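Local coordinates for protein glycoside Hydrolase Family 43_12 (Metagenome, PDB 7JVH) that is a glycoside hydrolase of family GH43, subfamily 12, and probably cleaves arabinose- or xylose-containing plant polysaccharides or oligosaccharides, at residues A[50-53]-A[54-58]; A[285-288]-A[289-292]. One frame throughout, in Å; residues are numbered along the deposited sequence.

Contact 1 of 2, residues A[50-53]-A[54-58]; sequences NEFY and SPILQ
The F52 ring meets I56 at its edge and nearly in its own plane: the methyl CG2 of I56 stands 3.6 Å from CE2 of F52 and 4.1 Å from its CD2. The two side chains lie alongside each other, both leaving the chain in the same direction. CG of F52 lies between the backbone N and the carbonyl carbon (chi1 76°), which stands the ring off the strand and brings its far edge toward I56. The Y53 ring leads away from 54-58 to meet Y42 edge-to-face, while its hydroxyl is hydrogen-bonded to O of N45; a tyrosine suits this place because it has both an aromatic body and a polar end. The setting is a five-bladed beta-propeller, the fold of family 43. Strand 51-53 pairs with strand 360-362, and the chain then turns through a cis peptide bond before P55 to reach strand 335-342 of the fifth blade, where I56 and L57 both face T336 in a classic beta bulge. The branched I56 offers CG2 back to the phenylalanine, the same methyl lying 3.9 Å from the carbonyl O of Y53. S54, the residue that begins the turn, suits its place with a short polar side chain: its OG, anti to the backbone N (chi1 -169°), is hydrogen-bonded to N of M338, which ties the turn to that blade.

Contact 2 of 2, residues A[285-288]-A[289-292]; sequences ILTQ and RHFL
T287 and R289 lock together at the tight end of this contact. The backbone N of R289 donates to OG1 of T287 over 3.0 Å in a fairly straight bond (164°), an ST turn, and the hydroxyl is also bonded to O of H263, so two partners grip it. The R289 side chain crosses that of T287 at about a right angle, its CG 3.2 Å from OG1, and its guanidinium makes a cation-pi contact with W262 and a hydrogen bond to its O. A type I beta turn, Q288 to F291, overlaps the ST turn, closed by F291 N to Q288 O at 3.2 Å. It belongs to the loop between the fourth and fifth blades of the propeller. Q288, bent at chi2 (-66°), folds back so that NE2 reaches O of T287 at 2.8 Å from above the carbonyl plane; OE1 accepts from N of L357, and NE2 also donates to O of V355. Replacing Q288 with an alanine would probably leave those backbone groups without their mates and the F291 edge without the amide beside it. There CD of Q288 lies 3.7 Å from CE2 of F291, the planes 72° apart. On the looser, exposed outer side, CD2 of H290 comes no nearer than 4.3 Å to CG2 of T287; CG of R289 lies over one face of the ring, which also meets W262.

Contacts 1 and 2 lie in series along the chain, their centres 20 Å apart and their nearest atoms about 10 Å apart, so neither touches the other. What joins them is the fifth blade and the chain that leaves it. Contact 2 holds that chain at 353-357, beginning with the backbone pairing of T287 with G353, and I359 of the same run reaches contact 1, where it pairs with S54. Contact 1 lies on the chain leading up to the first blade, contact 2 in the loop between the last two. In family 43 the catalytic pocket lies on the propeller axis; nothing in the geometry of either contact assigns it a catalytic part.

Contact 1 of 2, residues A[50-53]-A[54-58]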
loop_
_atom_site.group_PDB
_atom_site.type_symbol
_atom_site.label_atom_id
_atom_site.label_comp_id
_atom_site.label_asym_id
_atom_site.label_seq_id
_atom_site.Cartn_x
_atom_site.Cartn_y
_atom_site.Cartn_z
ATOM N N ASN A 50 -26.263 -1.427 -9.750
ATOM C CA ASN A 50 -26.156 -0.985 -8.339
ATOM C C ASN A 50 -25.051 -1.740 -7.609
ATOM O O ASN A 50 -25.104 -1.804 -6.387
ATOM C CB ASN A 50 -27.449 -1.279 -7.587
ATOM C CG ASN A 50 -27.649 -2.759 -7.378
ATOM O OD1 ASN A 50 -27.487 -3.538 -8.300
ATOM N ND2 ASN A 50 -27.986 -3.155 -6.168
ATOM N N GLU A 51 -24.068 -2.255 -8.328
ATOM C CA GLU A 51 -23.020 -3.039 -7.653
ATOM C C GLU A 51 -21.659 -2.372 -7.837
ATOM O O GLU A 51 -21.551 -1.469 -8.652
ATOM C CB GLU A 51 -23.031 -4.449 -8.233
ATOM C CG GLU A 51 -24.198 -5.281 -7.756
ATOM C CD GLU A 51 -24.318 -6.606 -8.474
ATOM O OE1 GLU A 51 -24.166 -6.602 -9.693
ATOM O OE2 GLU A 51 -24.559 -7.619 -7.820
ATOM N N PHE A 52 -20.681 -2.808 -7.052
ATOM C CA PHE A 52 -19.281 -2.327 -7.134
ATOM C C PHE A 52 -18.364 -3.463 -6.704
ATOM O O PHE A 52 -18.821 -4.383 -6.050
ATOM C CB PHE A 52 -19.038 -1.076 -6.294
ATOM C CG PHE A 52 -18.922 -1.284 -4.807
ATOM C CD1 PHE A 52 -20.034 -1.578 -4.045
ATOM C CD2 PHE A 52 -17.709 -1.155 -4.160
ATOM C CE1 PHE A 52 -19.935 -1.733 -2.677
ATOM C CE2 PHE A 52 -17.613 -1.338 -2.796
ATOM C CZ PHE A 52 -18.726 -1.629 -2.056
ATOM N N TYR A 53 -17.120 -3.412 -7.158
ATOM C CA TYR A 53 -16.100 -4.382 -6.786
ATOM C C TYR A 53 -15.385 -3.954 -5.502
ATOM O O TYR A 53 -15.054 -2.779 -5.336
ATOM C CB TYR A 53 -15.089 -4.530 -7.928
ATOM C CG TYR A 53 -15.652 -5.173 -9.194
ATOM C CD1 TYR A 53 -16.289 -6.408 -9.143
ATOM C CD2 TYR A 53 -15.513 -4.566 -10.440
ATOM C CE1 TYR A 53 -16.765 -7.017 -10.277
ATOM C CE2 TYR A 53 -15.994 -5.167 -11.589
ATOM C CZ TYR A 53 -16.625 -6.392 -11.500
ATOM O OH TYR A 53 -17.134 -7.014 -12.611
ATOM N N SER A 54 -15.184 -5.004 -4.714
ATOM C CA SER A 54 -14.438 -5.064 -3.446
ATOM C C SER A 54 -13.402 -6.182 -3.543
ATOM O O SER A 54 -13.741 -7.344 -3.605
ATOM C CB SER A 54 -15.318 -5.233 -2.269
ATOM O OG SER A 54 -14.577 -5.042 -1.089
ATOM N N PRO A 55 -12.005 -5.689 -3.396
ATOM C CA PRO A 55 -11.426 -4.451 -2.862
ATOM C C PRO A 55 -11.590 -3.173 -3.682
ATOM O O PRO A 55 -11.440 -3.182 -4.904
ATOM C CB PRO A 55 -9.937 -4.791 -2.798
ATOM C CG PRO A 55 -9.721 -5.777 -3.889
ATOM C CD PRO A 55 -10.973 -6.616 -3.890
ATOM N N ILE A 56 -11.855 -2.070 -2.989
ATOM C CA ILE A 56 -12.067 -0.750 -3.641
ATOM C C ILE A 56 -10.731 -0.172 -4.085
ATOM O O ILE A 56 -10.746 0.698 -4.933
ATOM C CB ILE A 56 -12.837 0.204 -2.719
ATOM C CG1 ILE A 56 -12.007 0.614 -1.504
ATOM C CG2 ILE A 56 -14.153 -0.426 -2.313
ATOM C CD1 ILE A 56 -12.830 0.834 -0.267
ATOM N N LEU A 57 -9.649 -0.570 -3.428
ATOM C CA LEU A 57 -8.294 -0.213 -3.853
ATOM C C LEU A 57 -7.548 -1.503 -4.102
ATOM O O LEU A 57 -7.262 -2.248 -3.191
ATOM C CB LEU A 57 -7.571 0.624 -2.811
ATOM C CG LEU A 57 -8.204 1.916 -2.315
ATOM C CD1 LEU A 57 -7.377 2.501 -1.179
ATOM C CD2 LEU A 57 -8.338 2.925 -3.436
ATOM N N GLN A 58 -7.269 -1.771 -5.375
ATOM C CA GLN A 58 -6.562 -2.950 -5.826
ATOM C C GLN A 58 -5.077 -2.664 -5.723
ATOM O O GLN A 58 -4.648 -1.521 -5.889
ATOM C CB GLN A 58 -6.941 -3.258 -7.281
ATOM C CG GLN A 58 -8.409 -3.565 -7.502
ATOM C CD GLN A 58 -8.827 -3.466 -8.956
ATOM O OE1 GLN A 58 -8.736 -2.405 -9.561
ATOM N NE2 GLN A 58 -9.294 -4.581 -9.522
#

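Contact 2 of 2, residues A[285-288]-A[289-292]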
loop_
_atom_site.group_PDB
_atom_site.type_symbol
_atom_site.label_atom_id
_atom_site.label_comp_id
_atom_site.label_asym_id
_atom_site.label_seq_id
_atom_site.Cartn_x
_atom_site.Cartn_y
_atom_site.Cartn_z
ATOM N N ILE A 285 -15.353 -10.477 14.737
ATOM C CA ILE A 285 -16.427 -9.903 13.937
ATOM C C ILE A 285 -16.080 -9.763 12.441
ATOM O O ILE A 285 -16.935 -9.353 11.639
ATOM C CB ILE A 285 -16.882 -8.533 14.454
ATOM C CG1 ILE A 285 -15.698 -7.567 14.605
ATOM C CG2 ILE A 285 -17.643 -8.694 15.772
ATOM C CD1 ILE A 285 -16.086 -6.124 14.827
ATOM N N LEU A 286 -14.844 -10.138 12.091
ATOM C CA LEU A 286 -14.349 -10.060 10.692
ATOM C C LEU A 286 -13.160 -10.992 10.456
ATOM O O LEU A 286 -12.100 -10.682 10.934
ATOM C CB LEU A 286 -13.911 -8.630 10.406
ATOM C CG LEU A 286 -13.312 -8.436 9.022
ATOM C CD1 LEU A 286 -14.399 -8.462 7.980
ATOM C CD2 LEU A 286 -12.561 -7.132 8.936
ATOM N N THR A 287 -13.337 -12.074 9.705
ATOM C CA THR A 287 -12.213 -12.950 9.365
ATOM C C THR A 287 -12.552 -13.843 8.175
ATOM O O THR A 287 -13.708 -14.045 7.865
ATOM C CB THR A 287 -11.809 -13.859 10.544
ATOM O OG1 THR A 287 -10.621 -14.582 10.207
ATOM C CG2 THR A 287 -12.922 -14.849 10.901
ATOM N N GLN A 288 -11.509 -14.365 7.530
ATOM C CA GLN A 288 -11.617 -15.416 6.530
ATOM C C GLN A 288 -10.814 -16.660 6.902
ATOM O O GLN A 288 -10.746 -17.601 6.111
ATOM C CB GLN A 288 -11.129 -14.893 5.187
ATOM C CG GLN A 288 -11.976 -13.779 4.591
ATOM C CD GLN A 288 -13.375 -14.241 4.211
ATOM O OE1 GLN A 288 -13.602 -14.830 3.137
ATOM N NE2 GLN A 288 -14.317 -14.006 5.110
ATOM N N ARG A 289 -10.244 -16.676 8.119
ATOM C CA ARG A 289 -9.194 -17.622 8.478
ATOM C C ARG A 289 -9.603 -19.089 8.535
ATOM O O ARG A 289 -8.774 -19.974 8.327
ATOM C CB ARG A 289 -8.529 -17.194 9.787
ATOM C CG ARG A 289 -9.371 -17.380 11.044
ATOM C CD ARG A 289 -8.689 -16.565 12.136
ATOM N NE ARG A 289 -9.444 -16.576 13.367
ATOM C CZ ARG A 289 -9.197 -15.799 14.420
ATOM N NH1 ARG A 289 -8.170 -14.951 14.401
ATOM N NH2 ARG A 289 -9.980 -15.884 15.507
ATOM N N HIS A 290 -10.892 -19.348 8.771
ATOM C CA HIS A 290 -11.428 -20.708 8.821
ATOM C C HIS A 290 -11.800 -21.338 7.464
ATOM O O HIS A 290 -12.487 -22.344 7.428
ATOM C CB HIS A 290 -12.628 -20.730 9.772
ATOM C CG HIS A 290 -12.315 -20.209 11.141
ATOM N ND1 HIS A 290 -11.495 -20.884 12.018
ATOM C CD2 HIS A 290 -12.712 -19.086 11.783
ATOM C CE1 HIS A 290 -11.385 -20.192 13.137
ATOM N NE2 HIS A 290 -12.115 -19.098 13.024
ATOM N N PHE A 291 -11.319 -20.749 6.360
ATOM C CA PHE A 291 -11.529 -21.257 4.994
ATOM C C PHE A 291 -10.187 -21.665 4.359
ATOM O O PHE A 291 -9.209 -20.951 4.473
ATOM C CB PHE A 291 -12.205 -20.177 4.118
ATOM C CG PHE A 291 -13.399 -19.512 4.763
ATOM C CD1 PHE A 291 -14.318 -20.255 5.492
ATOM C CD2 PHE A 291 -13.609 -18.157 4.630
ATOM C CE1 PHE A 291 -15.398 -19.643 6.123
ATOM C CE2 PHE A 291 -14.699 -17.538 5.232
ATOM C CZ PHE A 291 -15.601 -18.273 5.984
ATOM N N LEU A 292 -10.150 -22.849 3.747
ATOM C CA LEU A 292 -9.014 -23.339 2.916
ATOM C C LEU A 292 -9.642 -24.095 1.742
ATOM O O LEU A 292 -9.874 -25.307 1.814
ATOM C CB LEU A 292 -8.129 -24.282 3.724
ATOM C CG LEU A 292 -7.035 -25.116 3.050
ATOM C CD1 LEU A 292 -6.324 -24.321 1.955
ATOM C CD2 LEU A 292 -6.035 -25.613 4.108
#